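Local coordinates for protein 1,3,6,8-tetrahydroxynaphthalene synthase (Streptomyces coelicolor, PDB 1U0M) that catalyses the iterative condensation of five malonyl-CoA units and closes the resulting pentaketide into 1,3,6,8-tetrahydroxynaphthalene, a step of melanin biosynthesis, at residues 86-89 with 90-94; 116-119 with 120-124; 130-133 with 134-138; 309-313 with 314-318. All coordinates share one frame; numbering follows the deposited sequence.

In the fold
The four contacts follow one another along the chain, each a short-range turn or helical pairing in a thiolase-like fold. Interactions 1, 2 and 3 cluster with centres about 15 to 16 Å apart: helix 73-99 carries the first, the loop leading into helix 122-129 the second, and the loop leading into strand 137-141 the third. They touch, through Val-88 on Leu-122, Ile-92 on Phe-132 and a probable hydrogen bond between Thr-123 and Gln-138. Interactions 2 and 3 lie at the dimer interface, while interaction 1 lies against the central sheet. Interaction 4 belongs to the C-terminal half, beside Cys-146, the probable active-site cysteine, its centre about 17 to 26 Å from the others.

Interaction 1 (86-89 with 90-94); sequences SRVP and AVIQR
Val-88 lays its CG1 methyl against the end of Ile-92, one helical turn further on, with CG1 3.7 Å from Ile-92 CD1. The two side chains cross obliquely. The isoleucine reaches this point because its CG1 lies beside the backbone N (chi1 -77°) and the extended chain beyond it carries CD1 outward along the side of Val-88. Ile-92 CG1 also lies 4.0 Å from Val-88 CG1, so the methyl meets both of the last two carbons of the isoleucine.

The backbone beneath is ordinary alpha helix on its later side. Ile-92 N donates to Val-88 O at 3.1 Å, and Gln-93 N to Pro-89 O at 3.0 Å, the latter nearly straight at 166° at the hydrogen. On the earlier side Pro-89 interrupts the pattern: its ring nitrogen has no hydrogen to give to the turn before, and the helix kinks there. Val-91 packs back on the same region, its CG2 lying 3.9 Å from Arg-87 O.

The polar side chains turn to other partners. Arg-87 makes salt bridges with Glu-83 and Glu-21, while Gln-93 bonds through NE2 to Asp-97.

Val-88 and Ile-92, one turn apart, thus form part of the buried face of helix 73-99: both pack on strand 167-175 of the central sheet and on helix 122-129, Val-91 rests on strand 11-18, and Pro-89 meets Trp-125 and Met-130.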
loop_
_atom_site.group_PDB
_atom_site.type_symbol
_atom_site.label_atom_id
_atom_site.label_comp_id
_atom_site.label_asym_id
_atom_site.label_seq_id
_atom_site.Cartn_x
_atom_site.Cartn_y
_atom_site.Cartn_z
ATOM N N SER A 86 -15.746 13.832 1.553
ATOM C CA SER A 86 -17.167 14.078 1.785
ATOM C C SER A 86 -18.048 12.826 1.768
ATOM O O SER A 86 -19.225 12.904 2.114
ATOM C CB SER A 86 -17.711 15.086 0.768
ATOM O OG SER A 86 -17.398 14.709 -0.556
ATOM N N ARG A 87 -17.499 11.671 1.395
ATOM C CA ARG A 87 -18.318 10.461 1.350
ATOM C C ARG A 87 -17.900 9.317 2.281
ATOM O O ARG A 87 -18.746 8.644 2.866
ATOM C CB ARG A 87 -18.384 9.921 -0.085
ATOM C CG ARG A 87 -18.989 10.864 -1.112
ATOM C CD ARG A 87 -18.969 10.212 -2.483
ATOM N NE ARG A 87 -19.356 11.118 -3.557
ATOM C CZ ARG A 87 -20.607 11.343 -3.933
ATOM N NH1 ARG A 87 -21.607 10.723 -3.315
ATOM N NH2 ARG A 87 -20.857 12.172 -4.943
ATOM N N VAL A 88 -16.599 9.091 2.421
ATOM C CA VAL A 88 -16.122 7.989 3.245
ATOM C C VAL A 88 -16.650 7.954 4.687
ATOM O O VAL A 88 -17.158 6.928 5.135
ATOM C CB VAL A 88 -14.572 7.940 3.237
ATOM C CG1 VAL A 88 -14.077 6.798 4.097
ATOM C CG2 VAL A 88 -14.072 7.752 1.811
ATOM N N PRO A 89 -16.544 9.070 5.423
ATOM C CA PRO A 89 -17.004 9.177 6.816
ATOM C C PRO A 89 -18.335 8.484 7.158
ATOM O O PRO A 89 -18.392 7.618 8.042
ATOM C CB PRO A 89 -17.065 10.682 7.029
ATOM C CG PRO A 89 -15.873 11.144 6.258
ATOM C CD PRO A 89 -15.995 10.361 4.964
ATOM N N ALA A 90 -19.399 8.864 6.461
ATOM C CA ALA A 90 -20.711 8.275 6.704
ATOM C C ALA A 90 -20.671 6.759 6.664
ATOM O O ALA A 90 -21.179 6.089 7.565
ATOM C CB ALA A 90 -21.701 8.780 5.685
ATOM N N VAL A 91 -20.061 6.213 5.619
ATOM C CA VAL A 91 -20.001 4.768 5.471
ATOM C C VAL A 91 -19.263 4.085 6.608
ATOM O O VAL A 91 -19.711 3.052 7.103
ATOM C CB VAL A 91 -19.357 4.373 4.129
ATOM C CG1 VAL A 91 -19.372 2.858 3.970
ATOM C CG2 VAL A 91 -20.117 5.036 2.986
ATOM N N ILE A 92 -18.132 4.648 7.016
ATOM C CA ILE A 92 -17.367 4.068 8.113
ATOM C C ILE A 92 -18.273 3.994 9.338
ATOM O O ILE A 92 -18.324 2.978 10.031
ATOM C CB ILE A 92 -16.114 4.922 8.435
ATOM C CG1 ILE A 92 -15.032 4.664 7.381
ATOM C CG2 ILE A 92 -15.599 4.595 9.824
ATOM C CD1 ILE A 92 -13.799 5.528 7.528
ATOM N N GLN A 93 -19.002 5.077 9.584
ATOM C CA GLN A 93 -19.921 5.151 10.713
ATOM C C GLN A 93 -20.827 3.922 10.780
ATOM O O GLN A 93 -20.723 3.100 11.694
ATOM C CB GLN A 93 -20.792 6.397 10.595
ATOM C CG GLN A 93 -21.671 6.603 11.793
ATOM C CD GLN A 93 -20.861 6.904 13.037
ATOM O OE1 GLN A 93 -20.308 7.999 13.181
ATOM N NE2 GLN A 93 -20.771 5.927 13.939
ATOM N N ARG A 94 -21.721 3.815 9.804
ATOM C CA ARG A 94 -22.662 2.710 9.724
ATOM C C ARG A 94 -21.996 1.354 9.881
ATOM O O ARG A 94 -22.657 0.375 10.219
ATOM C CB ARG A 94 -23.402 2.768 8.391
ATOM C CG ARG A 94 -24.394 3.913 8.303
ATOM C CD ARG A 94 -24.412 4.501 6.921
ATOM N NE ARG A 94 -24.380 3.458 5.906
ATOM C CZ ARG A 94 -24.258 3.697 4.609
ATOM N NH1 ARG A 94 -24.160 4.948 4.178
ATOM N NH2 ARG A 94 -24.226 2.689 3.751
#

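Interaction 2 (116-119 with 120-124); sequences GFMM and PSLTA
Met-118, Met-119 and Pro-120 form a bend around the cis peptide between Met-119 and Pro-120, a Met-Pro link also found in chalcone synthase, where the equivalent methionine reaches across the dimer interface. The cis geometry brings Met-119 CA and Pro-120 CA within 2.9 Å of each other and reverses the chain sharply just before helix 122-129.

Met-119 lies along the start of the proline, with its CG 3.5 Å from Pro-120 N. The two methionines part at the first torsion, and both turn at the last. Met-119 has CG opposite its backbone N (chi1 175°) and is extended as far as SD; it packs on Ala-142 of the second subunit, to which its backbone also makes hydrogen bonds. Met-118 instead has CG between the backbone N and the carbonyl carbon (chi1 43°) and curls over the carbonyl of the proline, placing CE 3.9 Å from Pro-120 O. The O atom of Met-118 accepts a hydrogen bond from Gln-143 of the second subunit.

With an alanine in place of Pro-120 the ring would be gone, and the peptide would probably relax to trans, swinging Met-119 and its backbone bonds out of line with the neighbouring subunit.

Leu-122, at the start of the helix, packs on Val-88 and Tyr-111 and thereby ties the bend to the core. Its side chain meets the curled methionine only loosely, Met-118 CE standing 4.3 Å from Leu-122 CD2.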
loop_
_atom_site.group_PDB
_atom_site.type_symbol
_atom_site.label_atom_id
_atom_site.label_comp_id
_atom_site.label_asym_id
_atom_site.label_seq_id
_atom_site.Cartn_x
_atom_site.Cartn_y
_atom_site.Cartn_z
ATOM N N GLY A 116 -6.940 6.377 -7.374
ATOM C CA GLY A 116 -6.399 7.698 -7.193
ATOM C C GLY A 116 -5.182 7.537 -6.322
ATOM O O GLY A 116 -4.945 6.469 -5.766
ATOM N N PHE A 117 -4.404 8.593 -6.184
ATOM C CA PHE A 117 -3.231 8.485 -5.365
ATOM C C PHE A 117 -2.962 9.683 -4.497
ATOM O O PHE A 117 -2.911 10.814 -4.968
ATOM C CB PHE A 117 -2.009 8.199 -6.231
ATOM C CG PHE A 117 -0.783 7.940 -5.442
ATOM C CD1 PHE A 117 0.069 8.981 -5.099
ATOM C CD2 PHE A 117 -0.502 6.653 -4.980
ATOM C CE1 PHE A 117 1.182 8.744 -4.311
ATOM C CE2 PHE A 117 0.614 6.409 -4.186
ATOM C CZ PHE A 117 1.454 7.446 -3.853
ATOM N N MET A 118 -2.794 9.427 -3.211
ATOM C CA MET A 118 -2.483 10.493 -2.292
ATOM C C MET A 118 -1.566 10.020 -1.164
ATOM O O MET A 118 -1.651 8.878 -0.696
ATOM C CB MET A 118 -3.772 11.145 -1.753
ATOM C CG MET A 118 -4.903 10.210 -1.345
ATOM S SD MET A 118 -6.474 11.091 -0.900
ATOM C CE MET A 118 -5.894 12.108 0.493
ATOM N N MET A 119 -0.638 10.891 -0.783
ATOM C CA MET A 119 0.275 10.605 0.303
ATOM C C MET A 119 0.329 11.842 1.187
ATOM O O MET A 119 0.675 12.925 0.705
ATOM C CB MET A 119 1.676 10.304 -0.203
ATOM C CG MET A 119 2.645 10.133 0.931
ATOM S SD MET A 119 4.282 9.756 0.397
ATOM C CE MET A 119 3.993 8.146 -0.129
ATOM N N PRO A 120 -0.037 11.701 2.478
ATOM C CA PRO A 120 -0.477 10.446 3.117
ATOM C C PRO A 120 -1.815 9.975 2.541
ATOM O O PRO A 120 -2.512 10.734 1.883
ATOM C CB PRO A 120 -0.654 10.830 4.599
ATOM C CG PRO A 120 -0.037 12.185 4.729
ATOM C CD PRO A 120 -0.244 12.833 3.388
ATOM N N SER A 121 -2.182 8.733 2.811
ATOM C CA SER A 121 -3.459 8.240 2.326
ATOM C C SER A 121 -4.506 8.885 3.224
ATOM O O SER A 121 -4.161 9.648 4.135
ATOM C CB SER A 121 -3.531 6.728 2.434
ATOM O OG SER A 121 -3.501 6.328 3.784
ATOM N N LEU A 122 -5.776 8.587 2.964
ATOM C CA LEU A 122 -6.879 9.155 3.738
ATOM C C LEU A 122 -6.856 8.773 5.221
ATOM O O LEU A 122 -7.413 9.485 6.045
ATOM C CB LEU A 122 -8.230 8.726 3.142
ATOM C CG LEU A 122 -9.185 9.790 2.582
ATOM C CD1 LEU A 122 -10.609 9.278 2.752
ATOM C CD2 LEU A 122 -9.040 11.119 3.303
ATOM N N THR A 123 -6.225 7.652 5.557
ATOM C CA THR A 123 -6.168 7.201 6.942
ATOM C C THR A 123 -5.791 8.296 7.938
ATOM O O THR A 123 -6.426 8.433 8.981
ATOM C CB THR A 123 -5.167 6.059 7.120
ATOM O OG1 THR A 123 -3.883 6.485 6.644
ATOM C CG2 THR A 123 -5.635 4.806 6.376
ATOM N N ALA A 124 -4.754 9.066 7.625
ATOM C CA ALA A 124 -4.315 10.143 8.502
ATOM C C ALA A 124 -5.432 11.151 8.749
ATOM O O ALA A 124 -5.707 11.515 9.893
ATOM C CB ALA A 124 -3.121 10.844 7.900
#

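Interaction 3 (130-133 with 134-138); sequences MGFD and STTRQ
The carbonyl oxygen of Asp-133 is gripped twice by Thr-136, once by its side chain and once by its backbone. Thr-136 OG1 donates to Asp-133 O at 2.5 Å, in the carbonyl plane and on a lone pair. The amide comes in differently: Thr-136 N reaches the same oxygen at 2.9 Å, with the hydrogen almost in line (171°) but the donor well above the carbonyl plane. One acceptor therefore serves two donors of one residue, which fixes the threonine's rotation as well as its backbone.

The hydroxyl gets there because OG1 lies beside the backbone N of Thr-136 (chi1 -38°), folded back over the turn. In that place it also touches the aspartate side chain, with Asp-133 OD1 3.1 Å away and Asp-133 CB equally close at 3.1 Å. The two side chains cross at about a right angle. Phe-132 closes this corner, its CB 3.8 Å from Thr-136 OG1, and its side chain packs on Ile-92, Ala-103, Ile-106 and Ile-127.

The outer side of the loop faces the dimer partner: the backbone of Ser-134 makes hydrogen bonds to the second subunit, and its side chain packs on Tyr-221 of that chain.

Asp-133 to Thr-136 make a type I beta turn, here reinforced by a side-chain bond. Preceded by Gly-131 with positive phi where helix 122-129 ends, the turn brings the chain into strand 137-141 and completes a beta-alpha-beta crossover from the parallel neighbouring strand 108-112.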
loop_
_atom_site.group_PDB
_atom_site.type_symbol
_atom_site.label_atom_id
_atom_site.label_comp_id
_atom_site.label_asym_id
_atom_site.label_seq_id
_atom_site.Cartn_x
_atom_site.Cartn_y
_atom_site.Cartn_z
ATOM N N MET A 130 -12.386 11.630 12.243
ATOM C CA MET A 130 -13.288 10.647 12.826
ATOM C C MET A 130 -13.024 10.442 14.310
ATOM O O MET A 130 -13.705 9.658 14.970
ATOM C CB MET A 130 -13.150 9.315 12.101
ATOM C CG MET A 130 -14.462 8.695 11.704
ATOM S SD MET A 130 -14.606 8.687 9.939
ATOM C CE MET A 130 -15.325 10.250 9.671
ATOM N N GLY A 131 -12.023 11.140 14.830
ATOM C CA GLY A 131 -11.702 11.006 16.234
ATOM C C GLY A 131 -11.177 9.633 16.595
ATOM O O GLY A 131 -11.374 9.169 17.711
ATOM N N PHE A 132 -10.511 8.970 15.658
ATOM C CA PHE A 132 -9.955 7.652 15.934
ATOM C C PHE A 132 -8.822 7.731 16.960
ATOM O O PHE A 132 -8.369 8.814 17.337
ATOM C CB PHE A 132 -9.420 7.023 14.647
ATOM C CG PHE A 132 -10.453 6.283 13.855
ATOM C CD1 PHE A 132 -10.719 4.941 14.111
ATOM C CD2 PHE A 132 -11.165 6.925 12.851
ATOM C CE1 PHE A 132 -11.676 4.252 13.380
ATOM C CE2 PHE A 132 -12.123 6.246 12.114
ATOM C CZ PHE A 132 -12.380 4.906 12.380
ATOM N N ASP A 133 -8.374 6.561 17.396
ATOM C CA ASP A 133 -7.285 6.439 18.357
ATOM C C ASP A 133 -6.033 7.066 17.740
ATOM O O ASP A 133 -5.639 6.702 16.629
ATOM C CB ASP A 133 -6.999 4.958 18.642
ATOM C CG ASP A 133 -8.224 4.060 18.440
ATOM O OD1 ASP A 133 -8.936 4.217 17.418
ATOM O OD2 ASP A 133 -8.456 3.178 19.300
ATOM N N SER A 134 -5.402 7.991 18.455
ATOM C CA SER A 134 -4.193 8.642 17.954
ATOM C C SER A 134 -3.065 7.611 17.796
ATOM O O SER A 134 -1.947 7.951 17.411
ATOM C CB SER A 134 -3.768 9.751 18.919
ATOM O OG SER A 134 -2.941 10.703 18.280
ATOM N N THR A 135 -3.389 6.349 18.071
ATOM C CA THR A 135 -2.441 5.241 17.991
ATOM C C THR A 135 -2.820 4.210 16.939
ATOM O O THR A 135 -2.101 3.232 16.741
ATOM C CB THR A 135 -2.333 4.503 19.350
ATOM O OG1 THR A 135 -3.637 4.079 19.775
ATOM C CG2 THR A 135 -1.752 5.415 20.398
ATOM N N THR A 136 -3.951 4.425 16.272
ATOM C CA THR A 136 -4.432 3.502 15.243
ATOM C C THR A 136 -3.389 3.313 14.153
ATOM O O THR A 136 -2.833 4.279 13.650
ATOM C CB THR A 136 -5.716 4.020 14.569
ATOM O OG1 THR A 136 -6.554 4.642 15.546
ATOM C CG2 THR A 136 -6.472 2.870 13.919
ATOM N N ARG A 137 -3.129 2.063 13.794
ATOM C CA ARG A 137 -2.150 1.778 12.760
ATOM C C ARG A 137 -2.815 1.965 11.412
ATOM O O ARG A 137 -3.975 1.598 11.230
ATOM C CB ARG A 137 -1.636 0.341 12.859
ATOM C CG ARG A 137 -1.915 -0.369 14.161
ATOM C CD ARG A 137 -1.242 0.272 15.352
ATOM N NE ARG A 137 -1.560 -0.481 16.563
ATOM C CZ ARG A 137 -1.225 -1.756 16.750
ATOM N NH1 ARG A 137 -0.557 -2.410 15.807
ATOM N NH2 ARG A 137 -1.569 -2.383 17.867
ATOM N N GLN A 138 -2.078 2.541 10.471
ATOM C CA GLN A 138 -2.594 2.764 9.128
ATOM C C GLN A 138 -1.975 1.734 8.182
ATOM O O GLN A 138 -0.771 1.490 8.218
ATOM C CB GLN A 138 -2.229 4.176 8.662
ATOM C CG GLN A 138 -2.609 5.260 9.646
ATOM C CD GLN A 138 -1.710 6.465 9.541
ATOM O OE1 GLN A 138 -1.855 7.291 8.642
ATOM N NE2 GLN A 138 -0.753 6.564 10.458
#

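Interaction 4 (309-313 with 314-318); sequences YGNIA and SAVVL
Residues Ile-312 to Ala-315 form a type II' beta turn that leads into helix 315-326, with Ala-315 N bonded to Ile-312 O at 3.1 Å and Val-316 N to Ala-313 O at 2.9 Å, the latter along a nearly straight line (174°).

A side chain from just before the turn steadies Ala-313, which holds a positive phi (46°) costly for a residue with a CB: Asn-311 OD1 accepts from Ala-313 N at 2.9 Å, in the plane of the side-chain carbonyl, making an Asx turn. A first torsion of -167° swings the amide of the asparagine to the side opposite its own backbone N and so toward the turn. The same OD1 comes within 4.0 Å of Val-316 CG2, across which the side chain stands at about a right angle.

Ile-312 packs along the first residues of the helix. Its CG1 is wedged between backbone N and carbonyl carbon and meets Val-316 CG2 at 3.7 Å, while CD1 runs on to Ala-315 CB, also at 3.7 Å. Val-316 CG2 further presses on Ala-313 O at 3.3 Å. Ser-314, meanwhile, bonds through its hydroxyl to Glu-174 of strand 167-175.

A leucine in place of Asn-311 would probably leave the Ala-313 amide without its acceptor and free the turn to relax.

Asn-311 also touches Cys-146, the likely nucleophile, and His-278. This arrangement is consistent with the Cys-His-Asn catalytic triad of chalcone synthase-like enzymes, the Asx turn probably helping to orient the asparagine.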
loop_
_atom_site.group_PDB
_atom_site.type_symbol
_atom_site.label_atom_id
_atom_site.label_comp_id
_atom_site.label_asym_id
_atom_site.label_seq_id
_atom_site.Cartn_x
_atom_site.Cartn_y
_atom_site.Cartn_z
ATOM N N TYR A 309 -24.183 -2.171 -9.628
ATOM C CA TYR A 309 -23.141 -1.179 -9.396
ATOM C C TYR A 309 -22.029 -1.243 -10.432
ATOM O O TYR A 309 -21.332 -0.258 -10.676
ATOM C CB TYR A 309 -22.544 -1.384 -7.993
ATOM C CG TYR A 309 -23.515 -1.147 -6.849
ATOM C CD1 TYR A 309 -23.262 -1.661 -5.575
ATOM C CD2 TYR A 309 -24.672 -0.391 -7.033
ATOM C CE1 TYR A 309 -24.138 -1.425 -4.511
ATOM C CE2 TYR A 309 -25.554 -0.147 -5.982
ATOM C CZ TYR A 309 -25.282 -0.664 -4.726
ATOM O OH TYR A 309 -26.150 -0.414 -3.687
ATOM N N GLY A 310 -21.872 -2.405 -11.048
ATOM C CA GLY A 310 -20.817 -2.576 -12.021
ATOM C C GLY A 310 -19.623 -3.066 -11.241
ATOM O O GLY A 310 -19.757 -3.483 -10.091
ATOM N N ASN A 311 -18.447 -3.025 -11.846
ATOM C CA ASN A 311 -17.263 -3.466 -11.143
ATOM C C ASN A 311 -16.715 -2.300 -10.339
ATOM O O ASN A 311 -16.148 -1.355 -10.897
ATOM C CB ASN A 311 -16.204 -3.946 -12.120
ATOM C CG ASN A 311 -15.100 -4.683 -11.430
ATOM O OD1 ASN A 311 -14.718 -4.337 -10.300
ATOM N ND2 ASN A 311 -14.565 -5.706 -12.094
ATOM N N ILE A 312 -16.888 -2.372 -9.025
ATOM C CA ILE A 312 -16.421 -1.324 -8.147
ATOM C C ILE A 312 -15.145 -1.755 -7.428
ATOM O O ILE A 312 -14.939 -1.449 -6.248
ATOM C CB ILE A 312 -17.512 -0.942 -7.141
ATOM C CG1 ILE A 312 -17.921 -2.151 -6.299
ATOM C CG2 ILE A 312 -18.732 -0.478 -7.884
ATOM C CD1 ILE A 312 -18.930 -1.820 -5.243
ATOM N N ALA A 313 -14.294 -2.465 -8.167
ATOM C CA ALA A 313 -13.011 -2.951 -7.681
ATOM C C ALA A 313 -13.034 -3.607 -6.308
ATOM O O ALA A 313 -13.890 -4.436 -6.019
ATOM C CB ALA A 313 -11.992 -1.820 -7.691
ATOM N N SER A 314 -12.082 -3.209 -5.469
ATOM C CA SER A 314 -11.919 -3.748 -4.128
ATOM C C SER A 314 -13.199 -3.802 -3.303
ATOM O O SER A 314 -13.323 -4.629 -2.402
ATOM C CB SER A 314 -10.849 -2.949 -3.369
ATOM O OG SER A 314 -11.251 -1.604 -3.129
ATOM N N ALA A 315 -14.161 -2.945 -3.623
ATOM C CA ALA A 315 -15.401 -2.897 -2.865
ATOM C C ALA A 315 -16.425 -3.977 -3.210
ATOM O O ALA A 315 -17.411 -4.127 -2.495
ATOM C CB ALA A 315 -16.034 -1.523 -3.011
ATOM N N VAL A 316 -16.207 -4.735 -4.283
ATOM C CA VAL A 316 -17.169 -5.771 -4.660
ATOM C C VAL A 316 -17.412 -6.829 -3.578
ATOM O O VAL A 316 -18.560 -7.043 -3.180
ATOM C CB VAL A 316 -16.757 -6.500 -5.960
ATOM C CG1 VAL A 316 -17.678 -7.687 -6.197
ATOM C CG2 VAL A 316 -16.841 -5.547 -7.146
ATOM N N VAL A 317 -16.355 -7.494 -3.106
ATOM C CA VAL A 317 -16.529 -8.522 -2.077
ATOM C C VAL A 317 -17.393 -8.011 -0.944
ATOM O O VAL A 317 -18.358 -8.659 -0.549
ATOM C CB VAL A 317 -15.192 -8.997 -1.444
ATOM C CG1 VAL A 317 -14.519 -9.998 -2.335
ATOM C CG2 VAL A 317 -14.293 -7.821 -1.182
ATOM N N LEU A 318 -17.035 -6.839 -0.436
ATOM C CA LEU A 318 -17.740 -6.220 0.671
ATOM C C LEU A 318 -19.220 -5.988 0.403
ATOM O O LEU A 318 -20.056 -6.204 1.284
ATOM C CB LEU A 318 -17.061 -4.900 1.041
ATOM C CG LEU A 318 -15.868 -4.996 2.003
ATOM C CD1 LEU A 318 -14.915 -6.089 1.555
ATOM C CD2 LEU A 318 -15.157 -3.651 2.082
#